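Local atomic coordinates of DUF724 domain-containing protein 6-like (Raphanus sativus, PDB entry 5ZWX), a protein that probably reads a dimethylated heterochromatin mark on histone H3 tails through its tandem Agenet domains, linking it to DNA methylation. Residues W33-V41 with C51-F59. Residues are numbered along the deposited sequence; the frame is centred on the assembly and turned at random.
Sequences WYMGKVVAV and CEVEYTTLF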
ATOM      1  N   TRP A  33       2.196   1.742   0.604  1.00 26.81           N
ATOM      2  CA  TRP A  33       0.872   1.536   0.022  1.00 28.84           C
ATOM      3  C   TRP A  33      -0.142   1.772   1.152  1.00 27.44           C
ATOM      4  O   TRP A  33      -0.097   1.083   2.181  1.00 30.19           O
ATOM      5  CB  TRP A  33       0.749   0.121  -0.547  1.00 23.07           C
ATOM      6  CG  TRP A  33       1.584  -0.089  -1.792  1.00 28.95           C
ATOM      7  CD1 TRP A  33       2.809  -0.695  -1.881  1.00 29.02           C
ATOM      8  CD2 TRP A  33       1.253   0.348  -3.122  1.00 25.84           C
ATOM      9  NE1 TRP A  33       3.247  -0.672  -3.197  1.00 27.55           N
ATOM     10  CE2 TRP A  33       2.311  -0.037  -3.971  1.00 27.20           C
ATOM     11  CE3 TRP A  33       0.167   1.029  -3.669  1.00 27.49           C
ATOM     12  CZ2 TRP A  33       2.299   0.228  -5.357  1.00 28.12           C
ATOM     13  CZ3 TRP A  33       0.151   1.281  -5.060  1.00 31.62           C
ATOM     14  CH2 TRP A  33       1.214   0.891  -5.871  1.00 29.59           C
ATOM     15  N   TYR A  34      -1.012   2.765   0.985  1.00 29.11           N
ATOM     16  CA  TYR A  34      -2.106   3.037   1.933  1.00 25.83           C
ATOM     17  C   TYR A  34      -3.451   2.590   1.377  1.00 29.43           C
ATOM     18  O   TYR A  34      -3.717   2.799   0.192  1.00 28.61           O
ATOM     19  CB  TYR A  34      -2.134   4.526   2.298  1.00 27.87           C
ATOM     20  CG  TYR A  34      -1.147   4.765   3.456  1.00 28.04           C
ATOM     21  CD1 TYR A  34       0.229   4.773   3.224  1.00 26.71           C
ATOM     22  CD2 TYR A  34      -1.590   4.904   4.774  1.00 29.99           C
ATOM     23  CE1 TYR A  34       1.162   4.940   4.309  1.00 23.69           C
ATOM     24  CE2 TYR A  34      -0.678   5.075   5.841  1.00 31.60           C
ATOM     25  CZ  TYR A  34       0.687   5.094   5.589  1.00 30.21           C
ATOM     26  OH  TYR A  34       1.597   5.235   6.631  1.00 27.18           O
HETATM   27  N   MSE A  35      -4.275   1.941   2.193  1.00 31.37           N
HETATM   28  CA  MSE A  35      -5.555   1.415   1.701  1.00 31.10           C
HETATM   29  C   MSE A  35      -6.555   2.542   1.497  1.00 36.31           C
HETATM   30  O   MSE A  35      -6.561   3.513   2.252  1.00 35.33           O
HETATM   31  CB  MSE A  35      -6.133   0.373   2.668  1.00 37.42           C
HETATM   32  CG  MSE A  35      -5.153  -0.705   3.077  1.00 39.56           C
HETATM   33 SE   MSE A  35      -4.390  -1.732   1.558  1.00 47.50          SE
HETATM   34  CE  MSE A  35      -2.740  -0.703   1.227  1.00 32.04           C
ATOM     35  N   GLY A  36      -7.396   2.436   0.463  1.00 34.19           N
ATOM     36  CA  GLY A  36      -8.439   3.427   0.290  1.00 33.79           C
ATOM     37  C   GLY A  36      -9.510   2.970  -0.679  1.00 38.62           C
ATOM     38  O   GLY A  36      -9.598   1.785  -0.996  1.00 33.66           O
ATOM     39  N   LYS A  37     -10.337   3.903  -1.127  1.00 34.00           N
ATOM     40  CA  LYS A  37     -11.362   3.560  -2.113  1.00 36.37           C
ATOM     41  C   LYS A  37     -11.479   4.651  -3.170  1.00 38.79           C
ATOM     42  O   LYS A  37     -11.195   5.815  -2.907  1.00 38.86           O
ATOM     43  CB  LYS A  37     -12.703   3.324  -1.417  1.00 42.54           C
ATOM     44  CG  LYS A  37     -13.313   4.565  -0.787  1.00 51.67           C
ATOM     45  CD  LYS A  37     -14.817   4.384  -0.582  1.00 64.05           C
ATOM     46  CE  LYS A  37     -15.544   5.726  -0.568  1.00 69.73           C
ATOM     47  NZ  LYS A  37     -16.293   5.992   0.690  1.00 74.99           N
ATOM     48  N   VAL A  38     -11.914   4.277  -4.368  1.00 35.68           N
ATOM     49  CA  VAL A  38     -12.084   5.259  -5.417  1.00 36.63           C
ATOM     50  C   VAL A  38     -13.363   6.058  -5.192  1.00 42.31           C
ATOM     51  O   VAL A  38     -14.440   5.490  -4.992  1.00 44.76           O
ATOM     52  CB  VAL A  38     -12.141   4.583  -6.799  1.00 39.90           C
ATOM     53  CG1 VAL A  38     -12.422   5.630  -7.880  1.00 37.44           C
ATOM     54  CG2 VAL A  38     -10.833   3.817  -7.067  1.00 36.34           C
ATOM     55  N   VAL A  39     -13.250   7.377  -5.243  1.00 42.28           N
ATOM     56  CA  VAL A  39     -14.425   8.249  -5.186  1.00 46.51           C
ATOM     57  C   VAL A  39     -14.884   8.700  -6.576  1.00 45.86           C
ATOM     58  O   VAL A  39     -16.087   8.779  -6.848  1.00 46.67           O
ATOM     59  CB  VAL A  39     -14.142   9.490  -4.314  1.00 49.20           C
ATOM     60  CG1 VAL A  39     -15.334  10.435  -4.317  1.00 55.11           C
ATOM     61  CG2 VAL A  39     -13.839   9.057  -2.916  1.00 48.24           C
ATOM     62  N   ALA A  40     -13.937   8.981  -7.464  1.00 42.86           N
ATOM     63  CA  ALA A  40     -14.300   9.414  -8.808  1.00 47.29           C
ATOM     64  C   ALA A  40     -13.218   9.044  -9.811  1.00 43.82           C
ATOM     65  O   ALA A  40     -12.026   9.005  -9.465  1.00 43.89           O
ATOM     66  CB  ALA A  40     -14.557  10.919  -8.831  1.00 51.20           C
ATOM     67  N   VAL A  41     -13.636   8.771 -11.054  1.00 50.04           N
ATOM     68  CA  VAL A  41     -12.684   8.457 -12.113  1.00 45.94           C
ATOM     69  C   VAL A  41     -12.962   9.307 -13.349  1.00 45.43           C
ATOM     70  O   VAL A  41     -14.030   9.895 -13.464  1.00 50.30           O
ATOM     71  CB  VAL A  41     -12.718   6.957 -12.507  1.00 42.08           C
ATOM     72  CG1 VAL A  41     -12.441   6.054 -11.286  1.00 39.68           C
ATOM     73  CG2 VAL A  41     -14.027   6.618 -13.203  1.00 46.50           C
ATOM     74  N   CYS A  51      -7.862  10.563 -10.877  1.00 36.04           N
ATOM     75  CA  CYS A  51      -8.880   9.914 -10.054  1.00 39.34           C
ATOM     76  C   CYS A  51      -8.917  10.605  -8.713  1.00 44.37           C
ATOM     77  O   CYS A  51      -7.915  11.129  -8.291  1.00 44.26           O
ATOM     78  CB  CYS A  51      -8.557   8.423  -9.843  1.00 32.89           C
ATOM     79  SG  CYS A  51      -8.673   7.476 -11.398  1.00 49.40           S
ATOM     80  N   GLU A  52     -10.056  10.608  -8.038  1.00 40.66           N
ATOM     81  CA  GLU A  52     -10.059  11.031  -6.650  1.00 41.79           C
ATOM     82  C   GLU A  52     -10.218   9.791  -5.781  1.00 36.09           C
ATOM     83  O   GLU A  52     -11.022   8.917  -6.102  1.00 37.03           O
ATOM     84  CB  GLU A  52     -11.170  12.039  -6.391  1.00 47.93           C
ATOM     85  CG  GLU A  52     -11.176  12.596  -4.971  1.00 50.23           C
ATOM     86  CD  GLU A  52     -12.350  13.513  -4.740  1.00 58.82           C
ATOM     87  OE1 GLU A  52     -13.210  13.566  -5.635  1.00 59.53           O
ATOM     88  OE2 GLU A  52     -12.422  14.165  -3.675  1.00 68.28           O
ATOM     89  N   VAL A  53      -9.453   9.712  -4.696  1.00 37.49           N
ATOM     90  CA  VAL A  53      -9.524   8.583  -3.767  1.00 36.02           C
ATOM     91  C   VAL A  53      -9.721   9.085  -2.353  1.00 38.27           C
ATOM     92  O   VAL A  53      -9.403  10.239  -2.038  1.00 39.72           O
ATOM     93  CB  VAL A  53      -8.252   7.677  -3.788  1.00 33.25           C
ATOM     94  CG1 VAL A  53      -8.063   7.048  -5.162  1.00 35.11           C
ATOM     95  CG2 VAL A  53      -6.987   8.454  -3.351  1.00 32.45           C
ATOM     96  N   GLU A  54     -10.297   8.218  -1.524  1.00 36.95           N
ATOM     97  CA  GLU A  54     -10.440   8.472  -0.089  1.00 41.25           C
ATOM     98  C   GLU A  54      -9.642   7.453   0.685  1.00 39.41           C
ATOM     99  O   GLU A  54      -9.808   6.258   0.464  1.00 38.45           O
ATOM    100  CB  GLU A  54     -11.906   8.397   0.327  1.00 47.01           C
ATOM    101  CG  GLU A  54     -12.127   8.578   1.816  1.00 49.20           C
ATOM    102  CD  GLU A  54     -13.595   8.546   2.180  1.00 55.64           C
ATOM    103  OE1 GLU A  54     -14.098   7.448   2.497  1.00 62.31           O
ATOM    104  OE2 GLU A  54     -14.243   9.616   2.134  1.00 54.93           O
ATOM    105  N   TYR A  55      -8.778   7.909   1.594  1.00 38.47           N
ATOM    106  CA  TYR A  55      -7.987   6.986   2.395  1.00 38.03           C
ATOM    107  C   TYR A  55      -8.824   6.351   3.489  1.00 39.30           C
ATOM    108  O   TYR A  55      -9.717   6.984   4.040  1.00 43.91           O
ATOM    109  CB  TYR A  55      -6.782   7.695   3.031  1.00 36.81           C
ATOM    110  CG  TYR A  55      -5.733   8.119   2.036  1.00 36.79           C
ATOM    111  CD1 TYR A  55      -5.971   9.158   1.137  1.00 35.10           C
ATOM    112  CD2 TYR A  55      -4.517   7.471   1.977  1.00 39.50           C
ATOM    113  CE1 TYR A  55      -5.014   9.534   0.229  1.00 33.32           C
ATOM    114  CE2 TYR A  55      -3.547   7.848   1.071  1.00 42.08           C
ATOM    115  CZ  TYR A  55      -3.795   8.883   0.209  1.00 39.15           C
ATOM    116  OH  TYR A  55      -2.819   9.246  -0.683  1.00 45.09           O
ATOM    117  N   THR A  56      -8.511   5.098   3.807  1.00 37.56           N
ATOM    118  CA  THR A  56      -9.204   4.382   4.864  1.00 42.13           C
ATOM    119  C   THR A  56      -8.627   4.742   6.234  1.00 42.73           C
ATOM    120  O   THR A  56      -9.360   4.800   7.221  1.00 44.05           O
ATOM    121  CB  THR A  56      -9.111   2.854   4.661  1.00 46.68           C
ATOM    122  OG1 THR A  56      -9.716   2.506   3.410  1.00 47.07           O
ATOM    123  CG2 THR A  56      -9.834   2.105   5.779  1.00 52.04           C
ATOM    124  N   THR A  57      -7.318   4.984   6.302  1.00 37.82           N
ATOM    125  CA  THR A  57      -6.674   5.168   7.626  1.00 41.55           C
ATOM    126  C   THR A  57      -5.957   6.512   7.816  1.00 41.86           C
ATOM    127  O   THR A  57      -5.356   6.758   8.868  1.00 38.69           O
ATOM    128  CB  THR A  57      -5.640   4.070   7.894  1.00 41.11           C
ATOM    129  OG1 THR A  57      -4.535   4.248   6.999  1.00 38.31           O
ATOM    130  CG2 THR A  57      -6.241   2.674   7.698  1.00 42.35           C
ATOM    131  N   LEU A  58      -5.987   7.370   6.800  1.00 38.15           N
ATOM    132  CA  LEU A  58      -5.431   8.719   6.924  1.00 37.41           C
ATOM    133  C   LEU A  58      -6.568   9.719   6.901  1.00 40.22           C
ATOM    134  O   LEU A  58      -7.520   9.569   6.129  1.00 38.28           O
ATOM    135  CB  LEU A  58      -4.439   9.036   5.794  1.00 38.25           C
ATOM    136  CG  LEU A  58      -3.144   8.226   5.681  1.00 39.38           C
ATOM    137  CD1 LEU A  58      -2.295   8.782   4.544  1.00 33.90           C
ATOM    138  CD2 LEU A  58      -2.386   8.239   6.996  1.00 40.35           C
ATOM    139  N   PHE A  59      -6.443  10.753   7.719  1.00 38.13           N
ATOM    140  CA  PHE A  59      -7.483  11.756   7.927  1.00 45.27           C
ATOM    141  C   PHE A  59      -6.931  13.155   7.644  1.00 47.18           C
ATOM    142  O   PHE A  59      -5.717  13.379   7.710  1.00 45.68           O
ATOM    143  CB  PHE A  59      -8.026  11.655   9.367  1.00 46.25           C
ATOM    144  CG  PHE A  59      -8.715  10.354   9.646  1.00 47.32           C
ATOM    145  CD1 PHE A  59      -7.981   9.189   9.850  1.00 47.63           C
ATOM    146  CD2 PHE A  59     -10.094  10.278   9.657  1.00 52.17           C
ATOM    147  CE1 PHE A  59      -8.618   7.981  10.065  1.00 50.54           C
ATOM    148  CE2 PHE A  59     -10.738   9.070   9.880  1.00 52.38           C
ATOM    149  CZ  PHE A  59     -10.002   7.925  10.075  1.00 50.66           C
TER
HETATM  150  O   HOH W   1      -5.366   4.699   4.336  1.00 31.44           O
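Tyr-34, Tyr-55 and Leu-58 form the apolar centre of the contact, at the end of the hairpin of strands 32-40 and 51-55 where the chain turns a corner. Tyr-34 CB sits at the edge of the Tyr-55 ring, 3.8 Å from Tyr-55 CD2, while its own ring reaches past the second strand. There Tyr-34 CE2 meets Leu-58 CD2 at 3.8 Å, the two side chains crossing at about a right angle. A chi1 of -85°, with CG opposite the carbonyl carbon, carries the Tyr-34 ring to this place. Thr-57 OG1 lies near the plane of that ring at its edge and bonds to the carbonyl of Asp-105, while Tyr-34 OH bonds to that of Ser-104. A water joins the strand to the corner: it donates to Met-35 O and accepts from Thr-57 N (2.8 Å). Met-35, a selenomethionine, also takes the amide of Thr-56 on its carbonyl, N-H...O 171°.

Farther along run two backbone hydrogen bonds, Lys-37 N to Glu-54 O and Glu-54 N to Lys-37 O, each 2.9 Å. The register then slips by one residue: Val-39 and Ala-40 together face Glu-52, a classic beta bulge. Val-39 N (2.8 Å) and Ala-40 N (3.2 Å) both bond to Glu-52 O, from the same face of its carbonyl plane. Val-39 CG2 packs on Glu-54 CB.

At the polar edge, the Lys-37 and Glu-54 side chains run side by side, and Lys-37 NZ forms a salt bridge with Glu-54 OE1 at 3.2 Å, from above the carboxylate, 51° out of its plane. Glu-54 OE2 makes a second one with Arg-69 on strand 67-72, so an alanine in place of Glu-54 would probably leave both cations without their shared anion and Val-39 CG2 less covered. In this Agenet (SH3 clan) hairpin the chemistry thus divides: the end with the two tyrosines and Leu-58 packs against the bound peptide, consistent with a part in holding it, while the charged face ties three neighbouring strands together.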